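Local coordinates for oxidoreductase, short-chain dehydrogenase/reductase family (PDB 3L6E), which probably acts as a nicotinamide-dependent oxidoreductase and is tentatively assigned as a 3-dehydrosphinganine reductase of sphingolipid metabolism, at residues 31-36 / 56-61; 172-177 / 216-221. All coordinates share one frame; numbering follows the deposited sequence.

Contact 1: residues 31-36 / 56-61; sequences SMMGRR and ADLAHH. With SO4 (sulfate ion), chain C.
Met33, a selenomethionine, touches Leu58 with its selenium, SE lying 4.4 Å from CD2. Its CB starts toward residues 56-61, but the extended chain then leads off from them, and the touch is a single apolar one.

Gly34 makes the backbone link. Gly34 O accepts the N-H of Ala56 N at 3.1 Å. On Gly34 the sulfate comes close to the main chain, with O3 3.3 Å from CA.

Arg35 lies over Asp57. Its chain bends at chi2 and chi3 and brings Arg35 CD to 3.3 Å from Asp57 OD1. The guanidinium and carboxylate planes are 15° apart and stacked, with Asp57 CG over one face near the rim. The salt bridge is long, 3.9 Å from Arg35 NE to Asp57 OD1. No N-H points at that oxygen, so the attraction is between charges. The backbone N of Arg35 binds sulfate O2 at 2.7 Å.

Arg36 turns to the sulfate instead. A bend at chi3 (-72°) brings the guanidinium edge to the anion, with S in its plane. Arg36 NE donates to sulfate O1 at 2.7 Å, and Arg36 NH1 to sulfate O4 at 2.8 Å. Gly12 N also binds the sulfate.

The ion probably came from the crystallisation liquor. Its place after strand 29-34, between two arginines and the glycine-rich turn, is consistent with the site for the 2'-phosphate of NADP(H) in related SDR enzymes.

Around the contact, Met33 packs on Ala71 of helix 61-75 and Ile7 of strand 5-9. Ala56 lies on Ala67 of that helix, and Leu58 touches Thr9.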
loop_
_atom_site.group_PDB
_atom_site.type_symbol
_atom_site.label_atom_id
_atom_site.label_comp_id
_atom_site.label_asym_id
_atom_site.label_seq_id
_atom_site.Cartn_x
_atom_site.Cartn_y
_atom_site.Cartn_z
ATOM N N SER A 31 16.214 17.425 2.784
ATOM C CA SER A 31 17.350 17.358 3.692
ATOM C C SER A 31 17.793 15.898 3.784
ATOM O O SER A 31 17.096 15.058 4.382
ATOM C CB SER A 31 16.979 17.883 5.072
ATOM O OG SER A 31 16.882 19.285 5.055
HETATM N N MSE A 32 18.920 15.592 3.157
HETATM C CA MSE A 32 19.416 14.213 3.120
HETATM C C MSE A 32 20.244 13.913 4.363
HETATM O O MSE A 32 21.241 14.576 4.613
HETATM C CB MSE A 32 20.267 13.985 1.867
HETATM C CG MSE A 32 19.591 14.386 0.568
HETATM SE SE MSE A 32 20.734 14.108 -0.985
HETATM C CE MSE A 32 22.262 15.197 -0.469
HETATM N N MSE A 33 19.842 12.920 5.139
HETATM C CA MSE A 33 20.674 12.488 6.268
HETATM C C MSE A 33 21.288 11.119 6.026
HETATM O O MSE A 33 20.588 10.194 5.632
HETATM C CB MSE A 33 19.878 12.476 7.565
HETATM C CG MSE A 33 19.365 13.859 7.958
HETATM SE SE MSE A 33 18.365 13.770 9.615
HETATM C CE MSE A 33 17.748 15.637 9.649
ATOM N N GLY A 34 22.593 11.007 6.269
ATOM C CA GLY A 34 23.302 9.760 6.049
ATOM C C GLY A 34 24.625 9.664 6.779
ATOM O O GLY A 34 25.225 10.670 7.156
ATOM N N ARG A 35 25.067 8.430 6.990
ATOM C CA ARG A 35 26.336 8.143 7.669
ATOM C C ARG A 35 27.541 8.318 6.744
ATOM O O ARG A 35 28.657 8.538 7.210
ATOM C CB ARG A 35 26.313 6.699 8.172
ATOM C CG ARG A 35 26.170 6.530 9.664
ATOM C CD ARG A 35 27.475 6.036 10.274
ATOM N NE ARG A 35 28.402 7.119 10.607
ATOM C CZ ARG A 35 29.509 6.968 11.335
ATOM N NH1 ARG A 35 29.849 5.772 11.818
ATOM N NH2 ARG A 35 30.281 8.018 11.582
ATOM N N ARG A 36 27.308 8.214 5.439
ATOM C CA ARG A 36 28.378 8.124 4.444
ATOM C C ARG A 36 28.468 9.375 3.588
ATOM O O ARG A 36 27.698 9.544 2.631
ATOM C CB ARG A 36 28.163 6.901 3.543
ATOM C CG ARG A 36 28.520 5.576 4.184
ATOM C CD ARG A 36 28.093 4.417 3.298
ATOM N NE ARG A 36 26.646 4.232 3.277
ATOM C CZ ARG A 36 26.021 3.301 2.562
ATOM N NH1 ARG A 36 24.694 3.191 2.606
ATOM N NH2 ARG A 36 26.726 2.477 1.804
ATOM N N ALA A 56 25.285 12.518 9.635
ATOM C CA ALA A 56 24.822 12.199 10.978
ATOM C C ALA A 56 24.844 10.691 11.184
ATOM O O ALA A 56 24.547 9.935 10.265
ATOM C CB ALA A 56 23.408 12.725 11.185
ATOM N N ASP A 57 25.201 10.266 12.392
ATOM C CA ASP A 57 25.003 8.885 12.804
ATOM C C ASP A 57 23.782 8.875 13.711
ATOM O O ASP A 57 23.839 9.336 14.846
ATOM C CB ASP A 57 26.242 8.323 13.518
ATOM C CG ASP A 57 26.216 6.800 13.635
ATOM O OD1 ASP A 57 25.431 6.149 12.909
ATOM O OD2 ASP A 57 26.987 6.249 14.451
ATOM N N LEU A 58 22.680 8.340 13.200
ATOM C CA LEU A 58 21.376 8.483 13.832
ATOM C C LEU A 58 21.128 7.606 15.057
ATOM O O LEU A 58 19.992 7.496 15.524
ATOM C CB LEU A 58 20.267 8.301 12.794
ATOM C CG LEU A 58 20.264 9.379 11.716
ATOM C CD1 LEU A 58 19.255 9.051 10.651
ATOM C CD2 LEU A 58 19.984 10.751 12.311
ATOM N N ALA A 59 22.195 7.034 15.609
ATOM C CA ALA A 59 22.080 6.154 16.760
ATOM C C ALA A 59 22.489 6.801 18.096
ATOM O O ALA A 59 22.613 6.111 19.101
ATOM C CB ALA A 59 22.857 4.854 16.515
ATOM N N HIS A 60 22.675 8.121 18.106
ATOM C CA HIS A 60 22.986 8.851 19.347
ATOM C C HIS A 60 22.170 10.132 19.499
ATOM O O HIS A 60 22.137 10.968 18.593
ATOM C CB HIS A 60 24.485 9.139 19.458
ATOM C CG HIS A 60 25.282 7.977 19.963
ATOM N ND1 HIS A 60 25.662 6.927 19.153
ATOM C CD2 HIS A 60 25.753 7.688 21.198
ATOM C CE1 HIS A 60 26.339 6.045 19.865
ATOM N NE2 HIS A 60 26.410 6.483 21.110
ATOM N N HIS A 61 21.528 10.270 20.659
ATOM C CA HIS A 61 20.522 11.309 20.924
ATOM C C HIS A 61 20.985 12.729 20.606
ATOM O O HIS A 61 20.213 13.528 20.077
ATOM C CB HIS A 61 20.024 11.213 22.375
ATOM C CG HIS A 61 18.875 12.129 22.690
ATOM N ND1 HIS A 61 18.958 13.130 23.634
ATOM C CD2 HIS A 61 17.622 12.196 22.180
ATOM C CE1 HIS A 61 17.806 13.775 23.692
ATOM N NE2 HIS A 61 16.978 13.229 22.818
HETATM S S SO4 C . 23.671 6.025 4.721
HETATM O O1 SO4 C . 24.987 6.166 4.115
HETATM O O2 SO4 C . 23.738 6.214 6.168
HETATM O O3 SO4 C . 22.858 7.075 4.121
HETATM O O4 SO4 C . 23.144 4.687 4.433
#

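Contact 2: residues 172-177 / 216-221; sequences RLVNLY and SCHVTD
Strands 172-177 and 217-221 run broadly parallel but splay by 59°, with a parallel bridge of Asn175 with Asp221, a hydrogen bond from Asn175 N to Thr220 O at 3.0 Å, and flanking CA-H...O contacts from Val174 CA to Thr220 O and from Asp221 CA to Asn175 O.

The aliphatic part of Arg172 lies over the His218 ring. Arg172 CD sits 3.8 Å from the centroid of the His218 ring, almost on the normal, as a CH-pi contact. The His218 chi1 of 62° sets the ring between backbone N and carbonyl carbon and under this chain. Water 1 lies at the ring edge, 2.6 Å from His218 NE2, and donates to Leu173 O. The other ring nitrogen, ND1, is hydrogen-bonded to Asn227 of the second subunit.

These are the last two strands of the parallel Rossmann-type sheet of an SDR enzyme. Strand 217-226, to which residues 217-221 belong, is one of its two outer strands within the chain, and an antiparallel ladder with the second subunit carries the sheet across the dimer interface.

Val174 presses CG2 to 3.2 Å from Val219 O. Asn175 and Asp221 lie side by side and point the same way. Thr220 OG1 donates to Asp221 OD2 at 2.8 Å. Water 2 joins Asp221 OD1 to Tyr177 OH, and Arg163 of helix 145-165 forms a salt bridge with the same carboxylate oxygen.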
loop_
_atom_site.group_PDB
_atom_site.type_symbol
_atom_site.label_atom_id
_atom_site.label_comp_id
_atom_site.label_asym_id
_atom_site.label_seq_id
_atom_site.Cartn_x
_atom_site.Cartn_y
_atom_site.Cartn_z
ATOM N N ARG A 172 0.864 11.833 11.248
ATOM C CA ARG A 172 0.429 10.549 10.686
ATOM C C ARG A 172 1.602 9.586 10.585
ATOM O O ARG A 172 2.658 9.977 10.119
ATOM C CB ARG A 172 -0.176 10.760 9.291
ATOM C CG ARG A 172 -1.574 11.347 9.294
ATOM C CD ARG A 172 -1.959 11.970 7.947
ATOM N NE ARG A 172 -3.167 12.792 8.093
ATOM C CZ ARG A 172 -3.652 13.621 7.168
ATOM N NH1 ARG A 172 -3.045 13.768 5.993
ATOM N NH2 ARG A 172 -4.760 14.311 7.415
ATOM N N LEU A 173 1.418 8.335 11.012
ATOM C CA LEU A 173 2.458 7.320 10.841
ATOM C C LEU A 173 2.118 6.400 9.688
ATOM O O LEU A 173 1.025 5.833 9.622
ATOM C CB LEU A 173 2.798 6.564 12.153
ATOM C CG LEU A 173 3.919 7.214 12.995
ATOM C CD1 LEU A 173 3.553 8.660 13.339
ATOM C CD2 LEU A 173 4.287 6.437 14.297
ATOM N N VAL A 174 3.072 6.319 8.759
ATOM C CA VAL A 174 2.987 5.496 7.557
ATOM C C VAL A 174 4.162 4.509 7.568
ATOM O O VAL A 174 5.324 4.901 7.721
ATOM C CB VAL A 174 3.002 6.347 6.261
ATOM C CG1 VAL A 174 2.941 5.446 5.014
ATOM C CG2 VAL A 174 1.807 7.374 6.244
ATOM N N ASN A 175 3.844 3.230 7.449
ATOM C CA ASN A 175 4.871 2.187 7.468
ATOM C C ASN A 175 4.973 1.516 6.090
ATOM O O ASN A 175 3.990 1.056 5.568
ATOM C CB ASN A 175 4.557 1.166 8.553
ATOM C CG ASN A 175 4.644 1.739 9.954
ATOM O OD1 ASN A 175 5.391 2.685 10.230
ATOM N ND2 ASN A 175 3.886 1.150 10.860
ATOM N N LEU A 176 6.163 1.479 5.507
ATOM C CA LEU A 176 6.339 0.997 4.138
ATOM C C LEU A 176 7.265 -0.227 4.130
ATOM O O LEU A 176 8.320 -0.188 4.741
ATOM C CB LEU A 176 6.938 2.104 3.255
ATOM C CG LEU A 176 6.284 3.499 3.365
ATOM C CD1 LEU A 176 7.198 4.592 2.859
ATOM C CD2 LEU A 176 4.946 3.569 2.668
ATOM N N TYR A 177 6.856 -1.280 3.415
ATOM C CA TYR A 177 7.538 -2.569 3.431
ATOM C C TYR A 177 7.958 -3.067 2.037
ATOM O O TYR A 177 7.236 -3.833 1.407
ATOM C CB TYR A 177 6.628 -3.609 4.095
ATOM C CG TYR A 177 6.178 -3.241 5.489
ATOM C CD1 TYR A 177 5.139 -2.294 5.703
ATOM C CD2 TYR A 177 6.754 -3.850 6.596
ATOM C CE1 TYR A 177 4.710 -1.982 6.997
ATOM C CE2 TYR A 177 6.340 -3.554 7.886
ATOM C CZ TYR A 177 5.314 -2.627 8.086
ATOM O OH TYR A 177 4.936 -2.324 9.380
ATOM N N SER A 216 -9.439 13.201 1.829
ATOM C CA SER A 216 -10.257 12.361 2.704
ATOM C C SER A 216 -9.567 11.120 3.291
ATOM O O SER A 216 -10.160 10.406 4.105
ATOM C CB SER A 216 -11.518 11.918 1.957
ATOM O OG SER A 216 -11.169 11.122 0.839
ATOM N N CYS A 217 -8.336 10.856 2.871
ATOM C CA CYS A 217 -7.619 9.667 3.318
ATOM C C CYS A 217 -6.142 9.707 2.989
ATOM O O CYS A 217 -5.688 10.522 2.188
ATOM C CB CYS A 217 -8.223 8.394 2.705
ATOM S SG CYS A 217 -8.244 8.393 0.907
ATOM N N HIS A 218 -5.404 8.811 3.633
ATOM C CA HIS A 218 -4.004 8.568 3.311
ATOM C C HIS A 218 -3.716 7.078 3.433
ATOM O O HIS A 218 -4.487 6.343 4.029
ATOM C CB HIS A 218 -3.085 9.339 4.276
ATOM C CG HIS A 218 -3.232 8.921 5.710
ATOM N ND1 HIS A 218 -4.399 9.101 6.421
ATOM C CD2 HIS A 218 -2.356 8.335 6.567
ATOM C CE1 HIS A 218 -4.244 8.634 7.648
ATOM N NE2 HIS A 218 -3.011 8.175 7.766
ATOM N N VAL A 219 -2.585 6.652 2.881
ATOM C CA VAL A 219 -2.115 5.271 3.011
ATOM C C VAL A 219 -1.427 5.133 4.365
ATOM O O VAL A 219 -0.575 5.937 4.702
ATOM C CB VAL A 219 -1.115 4.940 1.866
ATOM C CG1 VAL A 219 -0.239 3.709 2.212
ATOM C CG2 VAL A 219 -1.860 4.747 0.580
ATOM N N THR A 220 -1.796 4.118 5.137
ATOM C CA THR A 220 -1.185 3.897 6.443
ATOM C C THR A 220 -0.071 2.849 6.384
ATOM O O THR A 220 0.887 2.917 7.151
ATOM C CB THR A 220 -2.228 3.484 7.499
ATOM O OG1 THR A 220 -2.949 2.342 7.028
ATOM C CG2 THR A 220 -3.233 4.655 7.807
ATOM N N ASP A 221 -0.202 1.890 5.465
ATOM C CA ASP A 221 0.751 0.781 5.338
ATOM C C ASP A 221 0.846 0.330 3.894
ATOM O O ASP A 221 -0.168 0.160 3.212
ATOM C CB ASP A 221 0.364 -0.429 6.231
ATOM C CG ASP A 221 -0.039 -0.017 7.648
ATOM O OD1 ASP A 221 0.814 -0.018 8.579
ATOM O OD2 ASP A 221 -1.231 0.308 7.822
HETATM O O HOH W 1 -1.433 7.241 9.639
HETATM O O HOH W 2 2.572 -1.525 10.027
#

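Contacts 1 and 2 lie toward opposite edges of one parallel sheet, on opposite sides of the chain's centre. Their centres are 24 Å apart and their nearest atoms about 14 Å apart, so they do not touch. Contact 1 joins the end of strand 29-34 to the loop after edge strand 51-55. Contact 2 pairs strand 171-181 with the other edge strand, 217-226. Strands 5-9, 80-84 and 128-137 fill the sheet between them. The roles differ. Residues 34-36 and Gly12 surround the sulfate, at a place consistent with a cofactor phosphate site, and no other chain of the assembly touches contact 1. Residues 216-221 face the second subunit of the dimer.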